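Local coordinates for protein peptidoglycan-binding domain 1 (Burkholderia, PDB 5NM7) that probably cleaves bacterial peptidoglycan as a modular phage endolysin, joining a peptidoglycan-binding domain to a lysozyme-like N-acetylmuramidase domain, at residues 87-93 against 228-233; 96-101 against 250-254; 113-117 against 176-182; 121-126 against 171-175. All coordinates share one frame; numbering follows the deposited sequence.

In the fold
All four contacts lie in the lysozyme-like part of the chain. From the N terminus, the link between helices 77-87 and 91-101 meets the end of helix 222-229 in contact 1, and the rest of helix 91-101 meets helix 250-265 in contact 2. These two cross, since their segments alternate along the chain, and they touch where W233 packs on L254 and L228 on V97. Both loops enclose contact 3, which pairs strands 115-117 and 176-178; this in turn encloses contact 4, between helices 119-128 and 169-174. Contacts 2 and 3 meet through N98 and F181, whereas Y117 and W178 bring contact 3 against contact 4.

Contact 1 (87-93 against 228-233); sequences LQVDLAA and LRSKKW
Two helix ends of the lysozyme-like domain, each closed by a Schellman motif (C-prime residues Q88 for helix 77-87 and K231 for helix 222-229), are joined by R229 reaching L87 O. The arginine takes this carbonyl side-on with two nitrogens, NE at 2.9 Å and NH2 at 3.1 Å. L87 O lies practically in the guanidinium plane; NE comes nearly along the C=O axis, while NH2 stands 49° above the carbonyl plane. The R229 chain is extended from CG to NE (chi2 178°, chi3 173°), long enough to pass V89 on its way, with R229 CG packing on V89 CG2 at 3.5 Å. This side-on double grip on one oxygen holds the guanidinium's rotation.

V89 also lays both methyls on L228, its CG1 4.0 Å from L228 CG, at about a right angle to the leucine. L87 lies deeper, against V215, V218 and L219 of helix 207-219. Beyond V89 the chain turns into helix 91-101 with D90 at the N-cap position, and the D90 carboxylate reaches across to K231 in a salt bridge, OD2 to NZ 2.9 Å. A water beside this pair accepts from D90 N and donates to R229 O, joining the two backbones. Within the first turn of the new helix, the A93 methyl meets the rim of the W233 indole near the ring plane, with A93 CB 3.7 Å from W233 CH2.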
loop_
_atom_site.group_PDB
_atom_site.type_symbol
_atom_site.label_atom_id
_atom_site.label_comp_id
_atom_site.label_asym_id
_atom_site.label_seq_id
_atom_site.Cartn_x
_atom_site.Cartn_y
_atom_site.Cartn_z
ATOM N N LEU A 87 -1.844 -9.467 13.545
ATOM C CA LEU A 87 -2.154 -10.600 12.684
ATOM C C LEU A 87 -1.622 -11.929 13.188
ATOM O O LEU A 87 -2.063 -12.969 12.697
ATOM C CB LEU A 87 -1.595 -10.351 11.270
ATOM C CG LEU A 87 -2.234 -9.184 10.511
ATOM C CD1 LEU A 87 -1.354 -8.798 9.354
ATOM C CD2 LEU A 87 -3.593 -9.557 10.013
ATOM N N GLN A 88 -0.676 -11.889 14.132
ATOM C CA GLN A 88 0.101 -13.065 14.547
ATOM C C GLN A 88 0.769 -13.703 13.327
ATOM O O GLN A 88 0.672 -14.905 13.067
ATOM C CB GLN A 88 -0.769 -14.070 15.341
ATOM C CG GLN A 88 -1.309 -13.497 16.636
ATOM C CD GLN A 88 -0.229 -13.313 17.676
ATOM O OE1 GLN A 88 0.436 -14.285 18.073
ATOM N NE2 GLN A 88 0.051 -12.049 18.027
ATOM N N VAL A 89 1.414 -12.840 12.543
ATOM C CA VAL A 89 2.125 -13.220 11.332
ATOM C C VAL A 89 3.575 -12.785 11.555
ATOM O O VAL A 89 3.852 -11.781 12.208
ATOM C CB VAL A 89 1.469 -12.534 10.107
ATOM C CG1 VAL A 89 2.335 -12.635 8.855
ATOM C CG2 VAL A 89 0.078 -13.107 9.822
ATOM N N ASP A 90 4.500 -13.581 11.029
ATOM C CA ASP A 90 5.914 -13.317 11.100
ATOM C C ASP A 90 6.156 -11.909 10.490
ATOM O O ASP A 90 5.556 -11.546 9.481
ATOM C CB ASP A 90 6.673 -14.456 10.369
ATOM C CG ASP A 90 6.718 -15.803 11.185
ATOM O OD1 ASP A 90 6.470 -15.837 12.417
ATOM O OD2 ASP A 90 7.034 -16.843 10.576
ATOM N N LEU A 91 6.967 -11.111 11.155
ATOM C CA LEU A 91 7.218 -9.728 10.720
ATOM C C LEU A 91 7.718 -9.697 9.273
ATOM O O LEU A 91 7.271 -8.851 8.476
ATOM C CB LEU A 91 8.224 -9.029 11.633
ATOM C CG LEU A 91 8.672 -7.634 11.158
ATOM C CD1 LEU A 91 7.486 -6.675 11.060
ATOM C CD2 LEU A 91 9.755 -7.070 12.062
ATOM N N ALA A 92 8.593 -10.645 8.918
ATOM C CA ALA A 92 9.101 -10.729 7.551
ATOM C C ALA A 92 7.974 -10.907 6.539
ATOM O O ALA A 92 8.043 -10.404 5.416
ATOM C CB ALA A 92 10.113 -11.854 7.415
ATOM N N ALA A 93 6.926 -11.660 6.917
ATOM C CA ALA A 93 5.784 -11.818 6.039
ATOM C C ALA A 93 4.997 -10.529 5.858
ATOM O O ALA A 93 4.526 -10.225 4.746
ATOM C CB ALA A 93 4.853 -12.951 6.518
ATOM N N LEU A 228 -1.759 -16.328 4.844
ATOM C CA LEU A 228 -0.704 -15.428 5.167
ATOM C C LEU A 228 0.179 -15.942 6.293
ATOM O O LEU A 228 1.404 -15.951 6.198
ATOM C CB LEU A 228 -1.286 -14.048 5.515
ATOM C CG LEU A 228 -0.244 -12.987 5.839
ATOM C CD1 LEU A 228 0.753 -12.825 4.714
ATOM C CD2 LEU A 228 -0.975 -11.701 6.118
ATOM N N ARG A 229 -0.448 -16.437 7.355
ATOM C CA ARG A 229 0.292 -16.937 8.491
ATOM C C ARG A 229 1.209 -18.065 8.093
ATOM O O ARG A 229 2.306 -18.148 8.627
ATOM C CB ARG A 229 -0.652 -17.421 9.586
ATOM C CG ARG A 229 -1.274 -16.269 10.343
ATOM C CD ARG A 229 -2.234 -16.816 11.376
ATOM N NE ARG A 229 -2.739 -15.776 12.254
ATOM C CZ ARG A 229 -3.790 -15.930 13.045
ATOM N NH1 ARG A 229 -4.455 -17.092 13.072
ATOM N NH2 ARG A 229 -4.178 -14.938 13.817
ATOM N N SER A 230 0.738 -18.915 7.182
ATOM C CA SER A 230 1.445 -20.143 6.794
ATOM C C SER A 230 2.335 -19.891 5.537
ATOM O O SER A 230 2.902 -20.826 4.972
ATOM C CB SER A 230 0.421 -21.285 6.665
ATOM O OG SER A 230 -0.388 -21.191 5.486
ATOM N N LYS A 231 2.449 -18.619 5.137
ATOM C CA LYS A 231 3.258 -18.185 4.003
ATOM C C LYS A 231 2.912 -18.916 2.726
ATOM O O LYS A 231 3.797 -19.334 1.954
ATOM C CB LYS A 231 4.747 -18.292 4.327
ATOM C CG LYS A 231 5.197 -17.520 5.551
ATOM C CD LYS A 231 5.333 -18.454 6.755
ATOM C CE LYS A 231 6.520 -18.105 7.614
ATOM N NZ LYS A 231 6.634 -19.046 8.767
ATOM N N LYS A 232 1.629 -19.152 2.515
ATOM C CA LYS A 232 1.143 -19.803 1.303
ATOM C C LYS A 232 0.908 -18.668 0.312
ATOM O O LYS A 232 -0.207 -18.151 0.148
ATOM C CB LYS A 232 -0.120 -20.595 1.543
ATOM C CG LYS A 232 0.050 -21.795 2.450
ATOM C CD LYS A 232 -1.276 -22.554 2.424
ATOM C CE LYS A 232 -1.439 -23.640 3.436
ATOM N NZ LYS A 232 -0.247 -23.877 4.242
ATOM N N TRP A 233 1.973 -18.281 -0.365
ATOM C CA TRP A 233 1.939 -16.995 -1.111
ATOM C C TRP A 233 1.047 -17.002 -2.306
ATOM O O TRP A 233 0.329 -16.033 -2.549
ATOM C CB TRP A 233 3.338 -16.597 -1.504
ATOM C CG TRP A 233 4.208 -16.403 -0.339
ATOM C CD1 TRP A 233 5.319 -17.127 -0.045
ATOM C CD2 TRP A 233 4.062 -15.450 0.720
ATOM N NE1 TRP A 233 5.879 -16.678 1.106
ATOM C CE2 TRP A 233 5.132 -15.658 1.615
ATOM C CE3 TRP A 233 3.137 -14.465 1.004
ATOM C CZ2 TRP A 233 5.303 -14.914 2.773
ATOM C CZ3 TRP A 233 3.305 -13.719 2.171
ATOM C CH2 TRP A 233 4.399 -13.934 3.021
HETATM O O HOH W 1 3.588 -16.249 10.354
#

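Contact 2 (96-101 against 250-254); sequences AVNEVE and YDVKL
L254 leaves its helix with CG anti to its own carbonyl carbon (chi1 -74°), which carries CD2 onto helix 91-101; V100 answers with CG1 anti to its backbone N, which turns that methyl to Y250 and leaves CG2 facing K253. The L254 side chain is a knob in the hole formed by A96, V97, V100 and E101. Its CD2 methyl presses on backbone as much as on side chains, 3.7 Å from V97 CA and equally close to A96 O, with V100 CB at 3.8 Å. The other branch, CD1, comes up to E101 OE2 at about a right angle to the glutamate.

Helices 91-101 and 250-265 of the lysozyme-like domain are joined by this single knob-into-hole contact; their short segments run at 138° to each other, nearer antiparallel than parallel, with axes 9.5 Å apart. A96, the residue nearest L254 along the backbone, turns its small side chain to the partner helix, so the two chains can come close at this end. Further along, V100 CG1 meets the edge of the Y250 ring, 3.8 Å from CD1, and V100 CG2 rests on K253 O at 3.6 Å.

E101 brings its carboxylate obliquely past Y250, the two planes nearly parallel (9° apart), with OE1 3.8 Å from Y250 CE1. E101 OE2 is hydrogen-bonded to N241 ND2 on helix 233-241, whose W233 and F236 also pack on L254.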
loop_
_atom_site.group_PDB
_atom_site.type_symbol
_atom_site.label_atom_id
_atom_site.label_comp_id
_atom_site.label_asym_id
_atom_site.label_seq_id
_atom_site.Cartn_x
_atom_site.Cartn_y
_atom_site.Cartn_z
ATOM N N ALA A 96 7.019 -8.315 3.621
ATOM C CA ALA A 96 6.807 -8.761 2.250
ATOM C C ALA A 96 5.482 -8.334 1.669
ATOM O O ALA A 96 5.408 -7.854 0.585
ATOM C CB ALA A 96 6.947 -10.274 2.162
ATOM N N VAL A 97 4.394 -8.484 2.427
ATOM C CA VAL A 97 3.080 -8.017 1.977
ATOM C C VAL A 97 3.041 -6.528 1.747
ATOM O O VAL A 97 2.488 -6.052 0.758
ATOM C CB VAL A 97 1.978 -8.397 2.966
ATOM C CG1 VAL A 97 0.655 -7.741 2.588
ATOM C CG2 VAL A 97 1.793 -9.889 2.898
ATOM N N ASN A 98 3.604 -5.790 2.676
ATOM C CA ASN A 98 3.670 -4.342 2.532
ATOM C C ASN A 98 4.438 -3.941 1.288
ATOM O O ASN A 98 3.991 -3.097 0.518
ATOM C CB ASN A 98 4.298 -3.719 3.749
ATOM C CG ASN A 98 4.205 -2.218 3.719
ATOM O OD1 ASN A 98 3.113 -1.652 3.638
ATOM N ND2 ASN A 98 5.347 -1.562 3.758
ATOM N N GLU A 99 5.591 -4.555 1.068
ATOM C CA GLU A 99 6.368 -4.250 -0.137
ATOM C C GLU A 99 5.646 -4.537 -1.432
ATOM O O GLU A 99 5.683 -3.734 -2.376
ATOM C CB GLU A 99 7.716 -5.006 -0.104
ATOM C CG GLU A 99 8.633 -4.694 -1.288
ATOM C CD GLU A 99 9.970 -5.411 -1.225
ATOM O OE1 GLU A 99 10.482 -5.636 -0.138
ATOM O OE2 GLU A 99 10.463 -5.763 -2.302
ATOM N N VAL A 100 5.003 -5.692 -1.511
ATOM C CA VAL A 100 4.426 -6.136 -2.754
ATOM C C VAL A 100 3.026 -5.581 -2.981
ATOM O O VAL A 100 2.674 -5.222 -4.120
ATOM C CB VAL A 100 4.421 -7.669 -2.803
ATOM C CG1 VAL A 100 3.718 -8.142 -4.049
ATOM C CG2 VAL A 100 5.864 -8.169 -2.731
ATOM N N GLU A 101 2.217 -5.531 -1.922
ATOM C CA GLU A 101 0.790 -5.249 -2.057
ATOM C C GLU A 101 0.421 -3.792 -1.846
ATOM O O GLU A 101 -0.607 -3.374 -2.336
ATOM C CB GLU A 101 -0.029 -6.075 -1.097
ATOM C CG GLU A 101 0.125 -7.561 -1.321
ATOM C CD GLU A 101 -0.564 -8.059 -2.572
ATOM O OE1 GLU A 101 -1.107 -7.273 -3.367
ATOM O OE2 GLU A 101 -0.588 -9.321 -2.779
ATOM N N TYR A 250 2.417 -11.597 -8.368
ATOM C CA TYR A 250 2.235 -11.323 -6.947
ATOM C C TYR A 250 2.738 -12.460 -6.056
ATOM O O TYR A 250 3.382 -12.226 -5.059
ATOM C CB TYR A 250 0.773 -11.021 -6.616
ATOM C CG TYR A 250 0.361 -9.642 -7.085
ATOM C CD1 TYR A 250 0.831 -8.541 -6.433
ATOM C CD2 TYR A 250 -0.517 -9.457 -8.147
ATOM C CE1 TYR A 250 0.470 -7.265 -6.850
ATOM C CE2 TYR A 250 -0.885 -8.178 -8.581
ATOM C CZ TYR A 250 -0.372 -7.089 -7.917
ATOM O OH TYR A 250 -0.703 -5.797 -8.324
ATOM N N ASP A 251 2.407 -13.675 -6.453
ATOM C CA ASP A 251 2.793 -14.859 -5.689
ATOM C C ASP A 251 4.288 -14.954 -5.480
ATOM O O ASP A 251 4.793 -15.078 -4.348
ATOM C CB ASP A 251 2.216 -16.127 -6.305
ATOM C CG ASP A 251 2.626 -16.349 -7.791
ATOM O OD1 ASP A 251 2.804 -15.376 -8.578
ATOM O OD2 ASP A 251 2.732 -17.519 -8.166
ATOM N N VAL A 252 5.033 -14.862 -6.587
ATOM C CA VAL A 252 6.455 -15.006 -6.500
ATOM C C VAL A 252 7.130 -13.782 -5.942
ATOM O O VAL A 252 8.122 -13.884 -5.255
ATOM C CB VAL A 252 7.055 -15.374 -7.878
ATOM C CG1 VAL A 252 8.556 -15.599 -7.745
ATOM C CG2 VAL A 252 6.396 -16.635 -8.409
ATOM N N LYS A 253 6.588 -12.585 -6.207
ATOM C CA LYS A 253 7.133 -11.410 -5.549
ATOM C C LYS A 253 7.017 -11.472 -4.037
ATOM O O LYS A 253 7.941 -11.066 -3.341
ATOM C CB LYS A 253 6.473 -10.119 -6.083
ATOM C CG LYS A 253 6.938 -9.801 -7.501
ATOM C CD LYS A 253 6.172 -8.608 -8.049
ATOM C CE LYS A 253 6.782 -8.162 -9.370
ATOM N NZ LYS A 253 5.855 -7.224 -10.041
ATOM N N LEU A 254 5.881 -11.957 -3.533
ATOM C CA LEU A 254 5.700 -12.140 -2.107
ATOM C C LEU A 254 6.719 -13.140 -1.567
ATOM O O LEU A 254 7.385 -12.859 -0.581
ATOM C CB LEU A 254 4.290 -12.633 -1.767
ATOM C CG LEU A 254 3.211 -11.548 -1.888
ATOM C CD1 LEU A 254 1.830 -12.173 -1.962
ATOM C CD2 LEU A 254 3.326 -10.605 -0.725
#

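Contact 3 (113-117 against 176-182); sequences PVILY and TSWGAFQ
I115 and W178, a non-hydrogen-bonded pair of antiparallel strands, lie side by side on the same sheet face: I115 CG2 sits over the indole in a CH-pi contact, 3.6 Å from the centroid of the six-membered ring. T176 CG2 touches the same face of that ring, whereas P113 CG comes in at its edge, 3.9 Å from W178 CE3. Next along this face, T176 OG1 lies at the edge of the Y117 ring, near its plane, the two side chains crossing at about a right angle; this hydroxyl is hydrogen-bonded to A172 O, and Y117 OH to L143 O.

Between the side chains runs the backbone pairing. L116 and S177 exchange bonds, S177 N to L116 O at 2.9 Å and L116 N to S177 O at 3.2 Å. G179 N continues the pairing to V114 O at 2.8 Å.

Beyond the strand end, Q182 folds back over the L116 face with its chain bent at chi2 (-71°). Its NE2 gives a bond to G179 O at 2.8 Å, in the amide plane and almost straight, and a weak one to V114 O. The S177 hydroxyl donates to Q182 OE1 at 2.6 Å from above the carbonyl plane, so both ends of the amide are held and its flip is settled. The G179-Q182 segment is a type I turn, and G179 O also takes the Q182 backbone N. Strand 176-178 thereby becomes the middle of a small three-stranded antiparallel sheet, the kind of short beta element that accompanies the helices in lysozyme-like folds.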
loop_
_atom_site.group_PDB
_atom_site.type_symbol
_atom_site.label_atom_id
_atom_site.label_comp_id
_atom_site.label_asym_id
_atom_site.label_seq_id
_atom_site.Cartn_x
_atom_site.Cartn_y
_atom_site.Cartn_z
ATOM N N PRO A 113 -6.356 10.714 0.305
ATOM C CA PRO A 113 -5.965 9.313 0.060
ATOM C C PRO A 113 -6.095 8.871 -1.401
ATOM O O PRO A 113 -6.957 9.342 -2.149
ATOM C CB PRO A 113 -6.905 8.513 0.979
ATOM C CG PRO A 113 -7.898 9.466 1.527
ATOM C CD PRO A 113 -7.497 10.866 1.219
ATOM N N VAL A 114 -5.258 7.917 -1.803
ATOM C CA VAL A 114 -5.360 7.294 -3.111
ATOM C C VAL A 114 -6.653 6.478 -3.154
ATOM O O VAL A 114 -6.967 5.782 -2.190
ATOM C CB VAL A 114 -4.121 6.421 -3.404
ATOM C CG1 VAL A 114 -4.275 5.723 -4.739
ATOM C CG2 VAL A 114 -2.872 7.302 -3.430
ATOM N N ILE A 115 -7.413 6.653 -4.222
ATOM C CA ILE A 115 -8.717 5.993 -4.383
ATOM C C ILE A 115 -8.887 5.440 -5.756
ATOM O O ILE A 115 -8.226 5.855 -6.710
ATOM C CB ILE A 115 -9.916 6.936 -4.076
ATOM C CG1 ILE A 115 -9.854 8.195 -4.935
ATOM C CG2 ILE A 115 -9.964 7.284 -2.617
ATOM C CD1 ILE A 115 -11.166 8.898 -5.035
ATOM N N LEU A 116 -9.818 4.489 -5.873
ATOM C CA LEU A 116 -10.331 4.061 -7.154
ATOM C C LEU A 116 -11.804 3.802 -6.991
ATOM O O LEU A 116 -12.223 2.998 -6.144
ATOM C CB LEU A 116 -9.631 2.803 -7.685
ATOM C CG LEU A 116 -9.851 2.500 -9.169
ATOM C CD1 LEU A 116 -9.121 3.529 -10.030
ATOM C CD2 LEU A 116 -9.339 1.106 -9.511
ATOM N N TYR A 117 -12.603 4.535 -7.757
ATOM C CA TYR A 117 -14.042 4.409 -7.697
ATOM C C TYR A 117 -14.523 3.312 -8.664
ATOM O O TYR A 117 -14.022 3.226 -9.785
ATOM C CB TYR A 117 -14.662 5.773 -8.020
ATOM C CG TYR A 117 -16.156 5.693 -8.224
ATOM C CD1 TYR A 117 -16.677 5.623 -9.491
ATOM C CD2 TYR A 117 -17.024 5.633 -7.137
ATOM C CE1 TYR A 117 -18.030 5.508 -9.707
ATOM C CE2 TYR A 117 -18.380 5.518 -7.338
ATOM C CZ TYR A 117 -18.871 5.471 -8.627
ATOM O OH TYR A 117 -20.228 5.345 -8.869
ATOM N N THR A 176 -15.825 2.703 -3.363
ATOM C CA THR A 176 -14.495 3.224 -3.637
ATOM C C THR A 176 -13.478 2.439 -2.812
ATOM O O THR A 176 -13.763 2.072 -1.677
ATOM C CB THR A 176 -14.453 4.717 -3.309
ATOM O OG1 THR A 176 -15.408 5.366 -4.144
ATOM C CG2 THR A 176 -13.070 5.308 -3.585
ATOM N N SER A 177 -12.306 2.191 -3.392
ATOM C CA SER A 177 -11.174 1.636 -2.616
ATOM C C SER A 177 -10.259 2.705 -2.087
ATOM O O SER A 177 -9.962 3.679 -2.797
ATOM C CB SER A 177 -10.383 0.645 -3.470
ATOM O OG SER A 177 -10.024 1.201 -4.723
ATOM N N TRP A 178 -9.731 2.517 -0.886
ATOM C CA TRP A 178 -9.045 3.582 -0.156
ATOM C C TRP A 178 -7.685 3.212 0.308
ATOM O O TRP A 178 -7.472 2.135 0.849
ATOM C CB TRP A 178 -9.861 3.934 1.085
ATOM C CG TRP A 178 -11.190 4.458 0.710
ATOM C CD1 TRP A 178 -12.327 3.747 0.439
ATOM C CD2 TRP A 178 -11.524 5.819 0.523
ATOM N NE1 TRP A 178 -13.330 4.570 0.074
ATOM C CE2 TRP A 178 -12.866 5.858 0.100
ATOM C CE3 TRP A 178 -10.804 7.010 0.637
ATOM C CZ2 TRP A 178 -13.532 7.043 -0.161
ATOM C CZ3 TRP A 178 -11.460 8.181 0.360
ATOM C CH2 TRP A 178 -12.798 8.194 -0.046
ATOM N N GLY A 179 -6.753 4.138 0.108
ATOM C CA GLY A 179 -5.447 4.104 0.727
ATOM C C GLY A 179 -4.497 3.095 0.103
ATOM O O GLY A 179 -4.741 2.569 -0.979
ATOM N N ALA A 180 -3.387 2.899 0.814
ATOM C CA ALA A 180 -2.227 2.180 0.321
ATOM C C ALA A 180 -2.572 0.740 -0.038
ATOM O O ALA A 180 -1.987 0.186 -0.975
ATOM C CB ALA A 180 -1.125 2.187 1.363
ATOM N N PHE A 181 -3.567 0.154 0.665
ATOM C CA PHE A 181 -4.019 -1.219 0.361
ATOM C C PHE A 181 -5.336 -1.327 -0.378
ATOM O O PHE A 181 -5.847 -2.412 -0.590
ATOM C CB PHE A 181 -4.031 -2.038 1.662
ATOM C CG PHE A 181 -2.678 -2.205 2.224
ATOM C CD1 PHE A 181 -1.848 -3.242 1.798
ATOM C CD2 PHE A 181 -2.165 -1.288 3.095
ATOM C CE1 PHE A 181 -0.566 -3.346 2.271
ATOM C CE2 PHE A 181 -0.889 -1.427 3.593
ATOM C CZ PHE A 181 -0.072 -2.440 3.154
ATOM N N GLN A 182 -5.894 -0.186 -0.790
ATOM C CA GLN A 182 -7.066 -0.151 -1.633
ATOM C C GLN A 182 -8.204 -1.028 -1.096
ATOM O O GLN A 182 -8.723 -1.912 -1.801
ATOM C CB GLN A 182 -6.678 -0.449 -3.083
ATOM C CG GLN A 182 -5.862 0.677 -3.692
ATOM C CD GLN A 182 -6.712 1.919 -3.932
ATOM O OE1 GLN A 182 -7.506 1.934 -4.867
ATOM N NE2 GLN A 182 -6.589 2.911 -3.085
#

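Contact 4 (121-126 against 171-175); sequences IMYRQL and CALEA
Helix 119-128 lies against the last turn of helix 169-174, the backbones closest at M122 and A175, whose CA atoms are 4.9 Å apart. A175, the first residue past the helix, fits its methyl against the other helix, with CB 3.4 Å from M122 N and I121 CG2 packing beside it. M122 starts with CG anti to its backbone N (chi1 -176°), then bends at chi2, which brings the thioether across to the helix backbone: SD is 3.5 Å from A172 N, and CE reaches A172 CB. C171 is turned toward the partner helix, its SG resting 3.6 Å from Q125 O.

One turn on from I121, Q125 gives its NE2 to E174 OE1 at 2.8 Å in a fairly straight bond. E174 OE1 lies in the amide plane of Q125, but the donor stands 56° above the carboxylate plane, the two flat groups being 64° apart. The other carboxylate oxygen, OE2, is taken by W188 NE1. Two neutral N-H donors therefore grip E174 from different residues, which would hold the carboxylate's rotation and probably stabilise its negative charge beside an otherwise apolar, sulfur-rich interface.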
loop_
_atom_site.group_PDB
_atom_site.type_symbol
_atom_site.label_atom_id
_atom_site.label_comp_id
_atom_site.label_asym_id
_atom_site.label_seq_id
_atom_site.Cartn_x
_atom_site.Cartn_y
_atom_site.Cartn_z
ATOM N N ILE A 121 -19.597 -1.614 -8.447
ATOM C CA ILE A 121 -19.944 -1.730 -7.056
ATOM C C ILE A 121 -20.968 -0.662 -6.663
ATOM O O ILE A 121 -21.840 -0.912 -5.815
ATOM C CB ILE A 121 -18.698 -1.656 -6.134
ATOM C CG1 ILE A 121 -17.666 -2.731 -6.521
ATOM C CG2 ILE A 121 -19.080 -1.807 -4.677
ATOM C CD1 ILE A 121 -18.193 -4.160 -6.491
ATOM N N MET A 122 -20.855 0.548 -7.222
ATOM C CA MET A 122 -21.884 1.571 -6.970
ATOM C C MET A 122 -23.259 1.032 -7.391
ATOM O O MET A 122 -24.213 1.102 -6.610
ATOM C CB MET A 122 -21.612 2.858 -7.738
ATOM C CG MET A 122 -22.612 3.979 -7.421
ATOM S SD MET A 122 -22.465 4.578 -5.757
ATOM C CE MET A 122 -23.324 6.155 -5.883
ATOM N N TYR A 123 -23.323 0.495 -8.599
ATOM C CA TYR A 123 -24.520 -0.170 -9.112
ATOM C C TYR A 123 -25.093 -1.151 -8.071
ATOM O O TYR A 123 -26.281 -1.105 -7.714
ATOM C CB TYR A 123 -24.187 -0.905 -10.414
ATOM C CG TYR A 123 -25.374 -1.611 -11.025
ATOM C CD1 TYR A 123 -26.414 -0.885 -11.629
ATOM C CD2 TYR A 123 -25.482 -3.001 -10.978
ATOM C CE1 TYR A 123 -27.517 -1.522 -12.186
ATOM C CE2 TYR A 123 -26.581 -3.647 -11.535
ATOM C CZ TYR A 123 -27.590 -2.906 -12.135
ATOM O OH TYR A 123 -28.679 -3.544 -12.686
ATOM N N ARG A 124 -24.210 -1.984 -7.541
ATOM C CA ARG A 124 -24.568 -2.987 -6.557
ATOM C C ARG A 124 -25.090 -2.385 -5.239
ATOM O O ARG A 124 -26.081 -2.869 -4.675
ATOM C CB ARG A 124 -23.330 -3.847 -6.290
ATOM C CG ARG A 124 -23.577 -5.279 -5.923
ATOM C CD ARG A 124 -22.246 -6.038 -5.838
ATOM N NE ARG A 124 -22.417 -7.031 -4.791
ATOM C CZ ARG A 124 -23.056 -8.199 -4.927
ATOM N NH1 ARG A 124 -23.533 -8.602 -6.104
ATOM N NH2 ARG A 124 -23.186 -8.992 -3.867
ATOM N N GLN A 125 -24.430 -1.339 -4.743
ATOM C CA GLN A 125 -24.784 -0.737 -3.466
ATOM C C GLN A 125 -26.096 0.048 -3.540
ATOM O O GLN A 125 -26.848 0.104 -2.545
ATOM C CB GLN A 125 -23.655 0.158 -2.920
ATOM C CG GLN A 125 -22.356 -0.585 -2.644
ATOM C CD GLN A 125 -22.533 -1.755 -1.680
ATOM O OE1 GLN A 125 -22.628 -2.908 -2.105
ATOM N NE2 GLN A 125 -22.608 -1.456 -0.390
ATOM N N LEU A 126 -26.361 0.640 -4.702
ATOM C CA LEU A 126 -27.617 1.347 -4.951
ATOM C C LEU A 126 -28.813 0.368 -4.992
ATOM O O LEU A 126 -29.865 0.650 -4.404
ATOM C CB LEU A 126 -27.544 2.143 -6.259
ATOM C CG LEU A 126 -26.612 3.353 -6.274
ATOM C CD1 LEU A 126 -26.314 3.824 -7.695
ATOM C CD2 LEU A 126 -27.182 4.478 -5.444
ATOM N N CYS A 171 -23.204 5.257 -0.439
ATOM C CA CYS A 171 -22.964 4.254 -1.473
ATOM C C CYS A 171 -21.683 4.505 -2.268
ATOM O O CYS A 171 -20.911 3.572 -2.567
ATOM C CB CYS A 171 -24.151 4.149 -2.414
ATOM S SG CYS A 171 -25.553 3.282 -1.629
ATOM N N ALA A 172 -21.461 5.775 -2.603
ATOM C CA ALA A 172 -20.276 6.137 -3.386
ATOM C C ALA A 172 -18.987 5.808 -2.626
ATOM O O ALA A 172 -18.050 5.292 -3.239
ATOM C CB ALA A 172 -20.290 7.622 -3.751
ATOM N N LEU A 173 -18.950 6.094 -1.326
ATOM C CA LEU A 173 -17.767 5.799 -0.488
ATOM C C LEU A 173 -17.586 4.300 -0.359
ATOM O O LEU A 173 -16.466 3.804 -0.417
ATOM C CB LEU A 173 -17.880 6.434 0.873
ATOM C CG LEU A 173 -18.009 7.982 0.907
ATOM C CD1 LEU A 173 -18.266 8.450 2.325
ATOM C CD2 LEU A 173 -16.816 8.713 0.318
ATOM N N GLU A 174 -18.698 3.588 -0.205
ATOM C CA GLU A 174 -18.676 2.105 -0.203
ATOM C C GLU A 174 -18.150 1.471 -1.499
ATOM O O GLU A 174 -17.505 0.410 -1.457
ATOM C CB GLU A 174 -20.088 1.572 0.143
ATOM C CG GLU A 174 -20.462 1.812 1.591
ATOM C CD GLU A 174 -21.865 1.299 1.927
ATOM O OE1 GLU A 174 -22.634 1.028 0.995
ATOM O OE2 GLU A 174 -22.134 1.149 3.118
ATOM N N ALA A 175 -18.389 2.125 -2.641
ATOM C CA ALA A 175 -17.977 1.691 -3.946
ATOM C C ALA A 175 -16.583 2.219 -4.330
ATOM O O ALA A 175 -16.208 2.137 -5.512
ATOM C CB ALA A 175 -18.962 2.182 -4.976
#